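Local atomic coordinates of probable amidase (Thermus thermophilus, PDB entry 2DC0), a protein that is a probable amidase, an alpha/beta protein of the amidase family built round a large mixed beta sheet with helices packed on it. Residues A[181-187]-A[393-399]; A[384-388]-A[410-414]; A[188-192]-A[223-228]; A[353-359]-A[380-385]. All blocks are in the same frame, centred on the assembly; numbering follows the deposited sequence.

Contact 1 of 4, residues A[181-187]-A[393-399]; sequences VVGFKPS and VPTLALP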
loop_
_atom_site.group_PDB
_atom_site.type_symbol
_atom_site.label_atom_id
_atom_site.label_comp_id
_atom_site.label_asym_id
_atom_site.label_seq_id
_atom_site.Cartn_x
_atom_site.Cartn_y
_atom_site.Cartn_z
ATOM N N VAL A 181 -21.291 13.990 -14.021
ATOM C CA VAL A 181 -21.911 13.569 -12.776
ATOM C C VAL A 181 -20.822 13.350 -11.728
ATOM O O VAL A 181 -19.635 13.566 -11.992
ATOM C CB VAL A 181 -22.767 12.287 -12.954
ATOM C CG1 VAL A 181 -23.954 12.579 -13.871
ATOM C CG2 VAL A 181 -21.930 11.153 -13.525
ATOM N N VAL A 182 -21.234 12.946 -10.534
ATOM C CA VAL A 182 -20.305 12.709 -9.439
ATOM C C VAL A 182 -19.963 11.229 -9.373
ATOM O O VAL A 182 -20.841 10.377 -9.490
ATOM C CB VAL A 182 -20.922 13.144 -8.086
ATOM C CG1 VAL A 182 -20.018 12.731 -6.930
ATOM C CG2 VAL A 182 -21.127 14.655 -8.074
ATOM N N GLY A 183 -18.686 10.922 -9.191
ATOM C CA GLY A 183 -18.282 9.533 -9.101
ATOM C C GLY A 183 -17.321 9.388 -7.944
ATOM O O GLY A 183 -16.333 10.113 -7.871
ATOM N N PHE A 184 -17.591 8.475 -7.021
ATOM C CA PHE A 184 -16.677 8.315 -5.902
ATOM C C PHE A 184 -16.053 6.929 -5.793
ATOM O O PHE A 184 -16.759 5.918 -5.750
ATOM C CB PHE A 184 -17.376 8.669 -4.584
ATOM C CG PHE A 184 -16.471 8.602 -3.377
ATOM C CD1 PHE A 184 -15.283 9.331 -3.336
ATOM C CD2 PHE A 184 -16.809 7.811 -2.283
ATOM C CE1 PHE A 184 -14.437 9.272 -2.217
ATOM C CE2 PHE A 184 -15.978 7.741 -1.161
ATOM C CZ PHE A 184 -14.789 8.471 -1.124
ATOM N N LYS A 185 -14.722 6.888 -5.774
ATOM C CA LYS A 185 -13.996 5.628 -5.608
ATOM C C LYS A 185 -13.457 5.657 -4.184
ATOM O O LYS A 185 -12.466 6.337 -3.905
ATOM C CB LYS A 185 -12.814 5.501 -6.574
ATOM C CG LYS A 185 -12.060 4.165 -6.399
ATOM C CD LYS A 185 -10.641 4.197 -6.963
ATOM C CE LYS A 185 -9.703 4.996 -6.067
ATOM N NZ LYS A 185 -9.567 4.361 -4.718
ATOM N N PRO A 186 -14.105 4.928 -3.264
ATOM C CA PRO A 186 -13.669 4.892 -1.868
ATOM C C PRO A 186 -12.331 4.189 -1.731
ATOM O O PRO A 186 -11.788 3.656 -2.708
ATOM C CB PRO A 186 -14.774 4.096 -1.170
ATOM C CG PRO A 186 -15.967 4.277 -2.063
ATOM C CD PRO A 186 -15.355 4.167 -3.438
ATOM N N SER A 187 -11.803 4.184 -0.513
ATOM C CA SER A 187 -10.545 3.498 -0.244
ATOM C C SER A 187 -10.768 2.048 -0.642
ATOM O O SER A 187 -11.879 1.520 -0.516
ATOM C CB SER A 187 -10.204 3.556 1.248
ATOM O OG SER A 187 -9.949 4.890 1.667
ATOM N N VAL A 393 -6.280 4.650 -2.755
ATOM C CA VAL A 393 -6.703 5.811 -1.974
ATOM C C VAL A 393 -8.040 6.390 -2.434
ATOM O O VAL A 393 -8.379 6.339 -3.615
ATOM C CB VAL A 393 -5.627 6.918 -2.004
ATOM C CG1 VAL A 393 -4.346 6.396 -1.366
ATOM C CG2 VAL A 393 -5.358 7.363 -3.429
ATOM N N PRO A 394 -8.826 6.946 -1.494
ATOM C CA PRO A 394 -10.133 7.529 -1.821
ATOM C C PRO A 394 -10.015 8.690 -2.795
ATOM O O PRO A 394 -9.264 9.632 -2.558
ATOM C CB PRO A 394 -10.678 7.950 -0.456
ATOM C CG PRO A 394 -9.424 8.281 0.318
ATOM C CD PRO A 394 -8.497 7.154 -0.071
ATOM N N THR A 395 -10.760 8.615 -3.893
ATOM C CA THR A 395 -10.710 9.653 -4.913
ATOM C C THR A 395 -12.097 10.005 -5.439
ATOM O O THR A 395 -12.854 9.138 -5.872
ATOM C CB THR A 395 -9.825 9.214 -6.088
ATOM O OG1 THR A 395 -8.575 8.725 -5.579
ATOM C CG2 THR A 395 -9.566 10.389 -7.018
ATOM N N LEU A 396 -12.417 11.292 -5.394
ATOM C CA LEU A 396 -13.703 11.786 -5.859
ATOM C C LEU A 396 -13.572 12.477 -7.210
ATOM O O LEU A 396 -12.577 13.156 -7.468
ATOM C CB LEU A 396 -14.257 12.796 -4.849
ATOM C CG LEU A 396 -15.565 13.492 -5.212
ATOM C CD1 LEU A 396 -16.706 12.472 -5.133
ATOM C CD2 LEU A 396 -15.830 14.647 -4.250
ATOM N N ALA A 397 -14.564 12.288 -8.076
ATOM C CA ALA A 397 -14.581 12.973 -9.365
ATOM C C ALA A 397 -15.872 13.789 -9.371
ATOM O O ALA A 397 -16.946 13.249 -9.118
ATOM C CB ALA A 397 -14.581 11.967 -10.530
ATOM N N LEU A 398 -15.758 15.091 -9.610
ATOM C CA LEU A 398 -16.924 15.968 -9.683
ATOM C C LEU A 398 -16.716 17.006 -10.780
ATOM O O LEU A 398 -15.583 17.397 -11.067
ATOM C CB LEU A 398 -17.184 16.676 -8.338
ATOM C CG LEU A 398 -16.046 17.228 -7.461
ATOM C CD1 LEU A 398 -14.918 17.791 -8.279
ATOM C CD2 LEU A 398 -16.650 18.297 -6.542
ATOM N N PRO A 399 -17.810 17.467 -11.409
ATOM C CA PRO A 399 -17.734 18.462 -12.487
ATOM C C PRO A 399 -17.125 19.775 -12.044
ATOM O O PRO A 399 -17.438 20.266 -10.965
ATOM C CB PRO A 399 -19.194 18.638 -12.913
ATOM C CG PRO A 399 -19.837 17.347 -12.508
ATOM C CD PRO A 399 -19.210 17.071 -11.168
#
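Phe184 and Leu396 form a non-hydrogen-bonded pair between antiparallel strands 182-185 and 395-399, and their side chains share one face of the sheet. With CG anti to the backbone N (chi1 -177°), the Phe184 ring presents its edge to Leu396, CD1 lying 3.9 Å from Leu396 CA, and runs alongside Pro394, with CZ 4.2 Å from Pro394 CB. Leu396 CD1 crosses Val182 at a slant and meets its CG1 at 3.8 Å. Ala397 CB and the Lys185 and Thr395 side chains lie on the other face; Gly183, opposite Ala397, adds no side chain there. Lys185 bends at its last two torsions and curls back over its partner strand. Its NZ donates to Val393 O (2.6 Å) and to Pro186 O (3.1 Å). Thr395 OG1 also donates to Val393 O, from the other face of that carbonyl, so two donors hold it, neither on a lone pair. Gly183 with Ala397 and Lys185 with Thr395 each exchange two backbone hydrogen bonds. Ser187 OG packs on Pro394 CD and bonds to Asp419. Strands 206-210 and 406-413 extend the sheet on either side; helix 419-430 packs on the Phe184-Leu396 face, and Arg173 of helix 173-179 touches Lys185, Thr395 and Ala397.

Contact 2 of 4, residues A[384-388]-A[410-414]; sequences LTLPF and LQVVG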
loop_
_atom_site.group_PDB
_atom_site.type_symbol
_atom_site.label_atom_id
_atom_site.label_comp_id
_atom_site.label_asym_id
_atom_site.label_seq_id
_atom_site.Cartn_x
_atom_site.Cartn_y
_atom_site.Cartn_z
ATOM N N LEU A 384 -4.192 9.748 -15.879
ATOM C CA LEU A 384 -4.570 10.679 -14.819
ATOM C C LEU A 384 -5.286 10.023 -13.639
ATOM O O LEU A 384 -5.179 10.479 -12.501
ATOM C CB LEU A 384 -5.465 11.782 -15.386
ATOM C CG LEU A 384 -4.813 12.656 -16.458
ATOM C CD1 LEU A 384 -5.825 13.655 -16.984
ATOM C CD2 LEU A 384 -3.597 13.359 -15.880
ATOM N N THR A 385 -6.010 8.948 -13.908
ATOM C CA THR A 385 -6.765 8.278 -12.860
ATOM C C THR A 385 -6.156 7.018 -12.253
ATOM O O THR A 385 -6.264 6.791 -11.046
ATOM C CB THR A 385 -8.169 7.923 -13.371
ATOM O OG1 THR A 385 -8.060 7.248 -14.632
ATOM C CG2 THR A 385 -9.002 9.189 -13.556
ATOM N N LEU A 386 -5.501 6.206 -13.070
ATOM C CA LEU A 386 -4.961 4.942 -12.582
ATOM C C LEU A 386 -4.074 4.910 -11.329
ATOM O O LEU A 386 -4.110 3.940 -10.579
ATOM C CB LEU A 386 -4.259 4.209 -13.743
ATOM C CG LEU A 386 -2.951 4.749 -14.347
ATOM C CD1 LEU A 386 -1.789 4.401 -13.433
ATOM C CD2 LEU A 386 -2.732 4.108 -15.731
ATOM N N PRO A 387 -3.285 5.966 -11.067
ATOM C CA PRO A 387 -2.432 5.920 -9.871
ATOM C C PRO A 387 -3.185 5.749 -8.556
ATOM O O PRO A 387 -2.762 4.999 -7.678
ATOM C CB PRO A 387 -1.696 7.263 -9.915
ATOM C CG PRO A 387 -1.691 7.614 -11.380
ATOM C CD PRO A 387 -3.091 7.232 -11.794
ATOM N N PHE A 388 -4.312 6.436 -8.435
ATOM C CA PHE A 388 -5.090 6.416 -7.206
ATOM C C PHE A 388 -5.882 5.135 -6.957
ATOM O O PHE A 388 -6.124 4.768 -5.803
ATOM C CB PHE A 388 -5.952 7.676 -7.202
ATOM C CG PHE A 388 -5.181 8.889 -7.638
ATOM C CD1 PHE A 388 -4.102 9.343 -6.878
ATOM C CD2 PHE A 388 -5.430 9.489 -8.869
ATOM C CE1 PHE A 388 -3.276 10.365 -7.339
ATOM C CE2 PHE A 388 -4.609 10.513 -9.345
ATOM C CZ PHE A 388 -3.527 10.952 -8.580
ATOM N N LEU A 410 -13.119 16.968 -12.138
ATOM C CA LEU A 410 -11.980 17.244 -11.265
ATOM C C LEU A 410 -11.804 16.113 -10.264
ATOM O O LEU A 410 -12.783 15.579 -9.736
ATOM C CB LEU A 410 -12.204 18.549 -10.492
ATOM C CG LEU A 410 -11.125 18.962 -9.487
ATOM C CD1 LEU A 410 -9.878 19.444 -10.242
ATOM C CD2 LEU A 410 -11.648 20.092 -8.592
ATOM N N GLN A 411 -10.556 15.747 -10.003
ATOM C CA GLN A 411 -10.267 14.697 -9.036
ATOM C C GLN A 411 -9.804 15.302 -7.722
ATOM O O GLN A 411 -9.001 16.229 -7.709
ATOM C CB GLN A 411 -9.164 13.767 -9.543
ATOM C CG GLN A 411 -9.587 12.784 -10.610
ATOM C CD GLN A 411 -8.474 11.800 -10.928
ATOM O OE1 GLN A 411 -7.495 12.148 -11.586
ATOM N NE2 GLN A 411 -8.610 10.574 -10.440
ATOM N N VAL A 412 -10.338 14.770 -6.626
ATOM C CA VAL A 412 -9.971 15.185 -5.282
ATOM C C VAL A 412 -9.420 13.895 -4.680
ATOM O O VAL A 412 -10.167 12.942 -4.476
ATOM C CB VAL A 412 -11.199 15.652 -4.464
ATOM C CG1 VAL A 412 -10.750 16.111 -3.076
ATOM C CG2 VAL A 412 -11.919 16.797 -5.196
ATOM N N VAL A 413 -8.115 13.869 -4.421
ATOM C CA VAL A 413 -7.432 12.685 -3.895
ATOM C C VAL A 413 -7.020 12.808 -2.433
ATOM O O VAL A 413 -6.317 13.747 -2.065
ATOM C CB VAL A 413 -6.150 12.401 -4.716
ATOM C CG1 VAL A 413 -5.504 11.102 -4.258
ATOM C CG2 VAL A 413 -6.482 12.353 -6.206
ATOM N N GLY A 414 -7.433 11.853 -1.602
ATOM C CA GLY A 414 -7.077 11.899 -0.189
ATOM C C GLY A 414 -6.200 10.736 0.245
ATOM O O GLY A 414 -5.919 9.834 -0.548
#
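Phe388 and Val413 make a buried, apolar helix-on-sheet contact, in which the short helix 386-390 leans on strand 406-413 of the central sheet. The two side chains cross at about a right angle, so the valine enters over the flat of the ring: Val413 CG2 sits 3.8 Å from the Phe388 ring centroid and only 4° off the ring normal, a well-centred CH-pi contact. The second branch, Val413 CG1, reaches the rim at Phe388 CD1, 3.5 Å away. Pro387 CB lies over the centre of the opposite face, which leaves the ring sandwiched between its own helix neighbour and the strand. The valine carries CG1 anti to its backbone N (chi1 -175°), and this turns both methyls to the ring. Two residues earlier on the strand, the extended Gln411 brings its terminal amide in beside the ring, the two planes 74° apart. The Gln411 side chain crosses that of Thr385 at about a right angle, with Thr385 CG2 3.7 Å from Gln411 CD. The Thr385 hydroxyl bonds to Gly169 O, and its carbonyl to Arg173. Phe388 also touches Thr395 and Leu353 on the flanking strands. The chemistry at the ring is apolar: with Val413 on one face and Pro387 on the other, the stack implies cohesion through close van der Waals and CH-pi packing.

Contact 3 of 4, residues A[188-192]-A[223-228]; sequences YGRVS and LAGESI
Arg190 and Val191 lie against the C-terminal end of helix 213-224, which closes in a Schellman motif centred on Gly225. Val191 sets both of its methyls, CG1 and CG2, 3.8 Å from Leu223 CB. Arg190 runs past Ala224, its CG 3.7 Å from Ala224 CB, and its chain then bends at chi3 (-69°) to set the guanidinium beside Glu226. There Arg190 NH1 makes a salt bridge with Glu226 OE2 at 3.1 Å. The carboxylate comes to the guanidinium edge, and the side chains cross at about a right angle with the two planes 52° apart. The N-H...O angle is 127°, so the hydrogen bond within the salt bridge is weak. Asp419 pairs with Arg190 NH2, giving the arginine acidic partners at two nitrogens, which probably steadies its charge. A water joins the backbones, accepting from Ser192 N and donating to Leu223 O, 2.8 Å from each; it thereby occupies a carbonyl of the last helical turn. In the second subunit Leu339 packs on Arg190 and Lys343 on Glu226, so this corner adjoins the dimer interface. The helix end has both backbone bonds of a Schellman motif, Glu226 N to Glu221 O and Gly225 N to Ile222 O, with Gly225, of positive phi, at the C-prime position.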
loop_
_atom_site.group_PDB
_atom_site.type_symbol
_atom_site.label_atom_id
_atom_site.label_comp_id
_atom_site.label_asym_id
_atom_site.label_seq_id
_atom_site.Cartn_x
_atom_site.Cartn_y
_atom_site.Cartn_z
ATOM N N TYR A 188 -9.714 1.400 -1.117
ATOM C CA TYR A 188 -9.804 0.003 -1.525
ATOM C C TYR A 188 -10.471 -0.850 -0.445
ATOM O O TYR A 188 -10.190 -0.688 0.743
ATOM C CB TYR A 188 -8.402 -0.550 -1.805
ATOM C CG TYR A 188 -8.382 -2.017 -2.168
ATOM C CD1 TYR A 188 -8.659 -2.440 -3.468
ATOM C CD2 TYR A 188 -8.083 -2.988 -1.206
ATOM C CE1 TYR A 188 -8.635 -3.792 -3.804
ATOM C CE2 TYR A 188 -8.059 -4.343 -1.535
ATOM C CZ TYR A 188 -8.334 -4.736 -2.831
ATOM O OH TYR A 188 -8.312 -6.080 -3.151
ATOM N N GLY A 189 -11.373 -1.733 -0.868
ATOM C CA GLY A 189 -12.037 -2.636 0.054
ATOM C C GLY A 189 -13.134 -2.118 0.964
ATOM O O GLY A 189 -13.823 -2.920 1.595
ATOM N N ARG A 190 -13.317 -0.805 1.049
ATOM C CA ARG A 190 -14.357 -0.278 1.925
ATOM C C ARG A 190 -15.735 -0.818 1.520
ATOM O O ARG A 190 -16.549 -1.163 2.377
ATOM C CB ARG A 190 -14.356 1.248 1.909
ATOM C CG ARG A 190 -15.274 1.853 2.953
ATOM C CD ARG A 190 -15.185 3.364 2.951
ATOM N NE ARG A 190 -13.894 3.853 3.437
ATOM C CZ ARG A 190 -13.511 3.832 4.711
ATOM N NH1 ARG A 190 -14.317 3.343 5.644
ATOM N NH2 ARG A 190 -12.326 4.320 5.054
ATOM N N VAL A 191 -15.993 -0.888 0.219
ATOM C CA VAL A 191 -17.259 -1.422 -0.278
ATOM C C VAL A 191 -16.948 -2.814 -0.821
ATOM O O VAL A 191 -16.074 -2.978 -1.672
ATOM C CB VAL A 191 -17.854 -0.540 -1.403
ATOM C CG1 VAL A 191 -19.134 -1.172 -1.940
ATOM C CG2 VAL A 191 -18.156 0.853 -0.862
ATOM N N SER A 192 -17.656 -3.817 -0.315
ATOM C CA SER A 192 -17.418 -5.193 -0.731
ATOM C C SER A 192 -17.654 -5.483 -2.201
ATOM O O SER A 192 -18.645 -5.049 -2.788
ATOM C CB SER A 192 -18.269 -6.158 0.096
ATOM O OG SER A 192 -18.107 -7.479 -0.379
ATOM N N LEU A 223 -23.344 1.538 1.293
ATOM C CA LEU A 223 -22.591 0.502 0.590
ATOM C C LEU A 223 -21.502 -0.113 1.452
ATOM O O LEU A 223 -21.223 -1.307 1.356
ATOM C CB LEU A 223 -21.961 1.081 -0.676
ATOM C CG LEU A 223 -22.938 1.373 -1.817
ATOM C CD1 LEU A 223 -22.255 2.235 -2.875
ATOM C CD2 LEU A 223 -23.419 0.057 -2.417
ATOM N N ALA A 224 -20.885 0.710 2.291
ATOM C CA ALA A 224 -19.817 0.252 3.169
ATOM C C ALA A 224 -20.381 -0.343 4.453
ATOM O O ALA A 224 -19.703 -1.096 5.143
ATOM C CB ALA A 224 -18.893 1.414 3.500
ATOM N N GLY A 225 -21.624 0.006 4.767
ATOM C CA GLY A 225 -22.246 -0.500 5.974
ATOM C C GLY A 225 -21.689 0.156 7.225
ATOM O O GLY A 225 -21.674 -0.447 8.293
ATOM N N GLU A 226 -21.222 1.393 7.098
ATOM C CA GLU A 226 -20.671 2.106 8.241
ATOM C C GLU A 226 -20.822 3.602 8.025
ATOM O O GLU A 226 -20.900 4.065 6.887
ATOM C CB GLU A 226 -19.190 1.747 8.425
ATOM C CG GLU A 226 -18.302 2.183 7.265
ATOM C CD GLU A 226 -16.876 1.647 7.364
ATOM O OE1 GLU A 226 -16.249 1.786 8.441
ATOM O OE2 GLU A 226 -16.375 1.101 6.356
ATOM N N SER A 227 -20.876 4.358 9.115
ATOM C CA SER A 227 -21.008 5.801 8.998
ATOM C C SER A 227 -19.636 6.394 8.715
ATOM O O SER A 227 -18.615 5.880 9.171
ATOM C CB SER A 227 -21.579 6.405 10.281
ATOM O OG SER A 227 -20.664 6.278 11.347
ATOM N N ILE A 228 -19.629 7.477 7.950
ATOM C CA ILE A 228 -18.403 8.165 7.583
ATOM C C ILE A 228 -18.536 9.621 8.023
ATOM O O ILE A 228 -19.196 10.417 7.368
ATOM C CB ILE A 228 -18.191 8.100 6.060
ATOM C CG1 ILE A 228 -18.067 6.635 5.628
ATOM C CG2 ILE A 228 -16.955 8.904 5.663
ATOM C CD1 ILE A 228 -18.163 6.326 4.109
HETATM O O HOH W 1 -19.686 -3.584 1.598
#

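Contact 4 of 4, residues A[353-359]-A[380-385]; sequences LPVQPLP and AFITLT
Pro357 is wedged between Phe381 and Leu384, and this is the tight part of the contact. The side chains of Pro357 and Phe381 cross at about a right angle, with Pro357 CG over one face of the Phe381 ring, 4.3 Å from the centroid and 21° off the normal, displaced toward the rim. Pro357 CD lies 3.6 Å from Phe381 CD1, and on its other flank the same CD is 3.6 Å from Leu384 CD1. The leucine holds CG anti to its carbonyl carbon (chi1 -62°), which sends that methyl in against the backbone of Gln356, 3.5 Å from Gln356 C. At the edge of the Phe381 ring, in its plane, Leu358 O comes within 3.6 Å of CE1. Beside this wedge the packing thins. The side chain of Leu358, partly exposed, comes near the ring through CB, at 4.1 Å from Phe381 CZ, and between the backbones of Val355 and Phe381 a water takes the place of direct contact, donating to both carbonyl oxygens, Val355 O and Phe381 O, at 2.7 Å each. No hydrogen bond joins the two segments directly, so this water is the polar link between them. Past the water the chains meet again, Val355 CG2 at 3.6 Å from Thr385 CG2. The whole joins the end of strand 350-354 and the turn after it to the end of helix 377-382 and the residues just after it. Strand 406-413 pairs with Leu353 on the sheet side, helix 173-179 packs on Val355, Gln356 and Thr385, and Val368 of strand 367-370 touches Leu358, Ala380 and Phe381.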
loop_
_atom_site.group_PDB
_atom_site.type_symbol
_atom_site.label_atom_id
_atom_site.label_comp_id
_atom_site.label_asym_id
_atom_site.label_seq_id
_atom_site.Cartn_x
_atom_site.Cartn_y
_atom_site.Cartn_z
ATOM N N LEU A 353 -6.455 17.550 -9.363
ATOM C CA LEU A 353 -5.985 17.391 -10.739
ATOM C C LEU A 353 -7.183 16.976 -11.582
ATOM O O LEU A 353 -8.092 16.314 -11.089
ATOM C CB LEU A 353 -4.896 16.315 -10.837
ATOM C CG LEU A 353 -5.288 14.874 -10.490
ATOM C CD1 LEU A 353 -4.431 13.881 -11.290
ATOM C CD2 LEU A 353 -5.106 14.657 -8.997
ATOM N N PRO A 354 -7.207 17.364 -12.861
ATOM C CA PRO A 354 -8.333 16.989 -13.717
ATOM C C PRO A 354 -8.484 15.471 -13.764
ATOM O O PRO A 354 -7.518 14.732 -13.544
ATOM C CB PRO A 354 -7.937 17.558 -15.075
ATOM C CG PRO A 354 -7.117 18.743 -14.714
ATOM C CD PRO A 354 -6.249 18.201 -13.599
ATOM N N VAL A 355 -9.692 15.005 -14.054
ATOM C CA VAL A 355 -9.938 13.574 -14.136
ATOM C C VAL A 355 -9.744 13.124 -15.585
ATOM O O VAL A 355 -9.657 11.929 -15.866
ATOM C CB VAL A 355 -11.371 13.227 -13.683
ATOM C CG1 VAL A 355 -12.372 13.619 -14.757
ATOM C CG2 VAL A 355 -11.467 11.744 -13.366
ATOM N N GLN A 356 -9.665 14.098 -16.490
ATOM C CA GLN A 356 -9.499 13.851 -17.919
ATOM C C GLN A 356 -8.679 14.996 -18.538
ATOM O O GLN A 356 -8.710 16.129 -18.049
ATOM C CB GLN A 356 -10.881 13.795 -18.581
ATOM C CG GLN A 356 -11.681 15.078 -18.342
ATOM C CD GLN A 356 -13.161 14.915 -18.591
ATOM O OE1 GLN A 356 -13.623 14.897 -19.734
ATOM N NE2 GLN A 356 -13.914 14.779 -17.517
ATOM N N PRO A 357 -7.934 14.716 -19.618
ATOM C CA PRO A 357 -7.124 15.753 -20.270
ATOM C C PRO A 357 -7.906 16.554 -21.301
ATOM O O PRO A 357 -7.487 17.639 -21.707
ATOM C CB PRO A 357 -6.014 14.949 -20.927
ATOM C CG PRO A 357 -6.768 13.715 -21.381
ATOM C CD PRO A 357 -7.588 13.381 -20.143
ATOM N N LEU A 358 -9.045 16.006 -21.704
ATOM C CA LEU A 358 -9.890 16.614 -22.722
ATOM C C LEU A 358 -11.349 16.222 -22.514
ATOM O O LEU A 358 -11.650 15.274 -21.786
ATOM C CB LEU A 358 -9.466 16.091 -24.104
ATOM C CG LEU A 358 -8.022 16.280 -24.587
ATOM C CD1 LEU A 358 -7.656 15.150 -25.531
ATOM C CD2 LEU A 358 -7.883 17.633 -25.265
ATOM N N PRO A 359 -12.279 16.959 -23.146
ATOM C CA PRO A 359 -13.686 16.591 -22.986
ATOM C C PRO A 359 -13.865 15.276 -23.739
ATOM O O PRO A 359 -13.000 14.891 -24.530
ATOM C CB PRO A 359 -14.427 17.753 -23.647
ATOM C CG PRO A 359 -13.454 18.208 -24.704
ATOM C CD PRO A 359 -12.140 18.180 -23.959
ATOM N N ALA A 380 -3.694 8.532 -22.781
ATOM C CA ALA A 380 -4.071 9.908 -22.473
ATOM C C ALA A 380 -5.191 9.973 -21.423
ATOM O O ALA A 380 -5.145 10.805 -20.513
ATOM C CB ALA A 380 -4.513 10.633 -23.742
ATOM N N PHE A 381 -6.172 9.080 -21.539
ATOM C CA PHE A 381 -7.333 9.060 -20.642
ATOM C C PHE A 381 -7.325 8.130 -19.436
ATOM O O PHE A 381 -8.287 8.114 -18.667
ATOM C CB PHE A 381 -8.597 8.754 -21.441
ATOM C CG PHE A 381 -9.068 9.892 -22.291
ATOM C CD1 PHE A 381 -9.770 10.950 -21.727
ATOM C CD2 PHE A 381 -8.825 9.897 -23.661
ATOM C CE1 PHE A 381 -10.230 12.003 -22.517
ATOM C CE2 PHE A 381 -9.278 10.940 -24.461
ATOM C CZ PHE A 381 -9.984 11.996 -23.890
ATOM N N ILE A 382 -6.327 7.302 -19.258
ATOM C CA ILE A 382 -6.226 6.448 -18.082
ATOM C C ILE A 382 -5.081 6.856 -17.152
ATOM O O ILE A 382 -5.134 6.623 -15.943
ATOM C CB ILE A 382 -6.073 4.959 -18.511
ATOM C CG1 ILE A 382 -6.629 4.039 -17.430
ATOM C CG2 ILE A 382 -4.614 4.631 -18.784
ATOM C CD1 ILE A 382 -8.127 4.092 -17.299
ATOM N N THR A 383 -4.057 7.493 -17.714
ATOM C CA THR A 383 -2.899 7.907 -16.925
ATOM C C THR A 383 -3.214 8.822 -15.743
ATOM O O THR A 383 -2.592 8.705 -14.686
ATOM C CB THR A 383 -1.845 8.613 -17.808
ATOM O OG1 THR A 383 -1.455 7.740 -18.876
ATOM C CG2 THR A 383 -0.612 8.961 -16.988
ATOM N N LEU A 384 -4.192 9.748 -15.879
ATOM C CA LEU A 384 -4.570 10.679 -14.819
ATOM C C LEU A 384 -5.286 10.023 -13.639
ATOM O O LEU A 384 -5.179 10.479 -12.501
ATOM C CB LEU A 384 -5.465 11.782 -15.386
ATOM C CG LEU A 384 -4.813 12.656 -16.458
ATOM C CD1 LEU A 384 -5.825 13.655 -16.984
ATOM C CD2 LEU A 384 -3.597 13.359 -15.880
ATOM N N THR A 385 -6.010 8.948 -13.908
ATOM C CA THR A 385 -6.765 8.278 -12.860
ATOM C C THR A 385 -6.156 7.018 -12.253
ATOM O O THR A 385 -6.264 6.791 -11.046
ATOM C CB THR A 385 -8.169 7.923 -13.371
ATOM O OG1 THR A 385 -8.060 7.248 -14.632
ATOM C CG2 THR A 385 -9.002 9.189 -13.556
HETATM O O HOH W 2 -9.174 10.665 -18.194
#

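In the fold
Contacts 1, 2 and 4 gather on neighbouring strands of the large mixed sheet, in the order 182-185, 395-403, 406-413 and 350-354. Contacts 1 and 2 have centres about 8 Å apart and are joined by backbone bonds between strands 395-403 and 406-413; the centres of contacts 2 and 4, which share Leu384 and Thr385, are about 9 Å apart. Contact 3 stands off, about 26 Å from contact 4 between centres, and touches contact 1 through Pro186 and Val191. Along the chain contacts 3 and 4 are nested within the loop that contact 1 closes, whereas contacts 1 and 2 interleave. Contacts 1, 2 and 4 thus build the sheet core; contact 3, off the sheet, is touched by the second subunit.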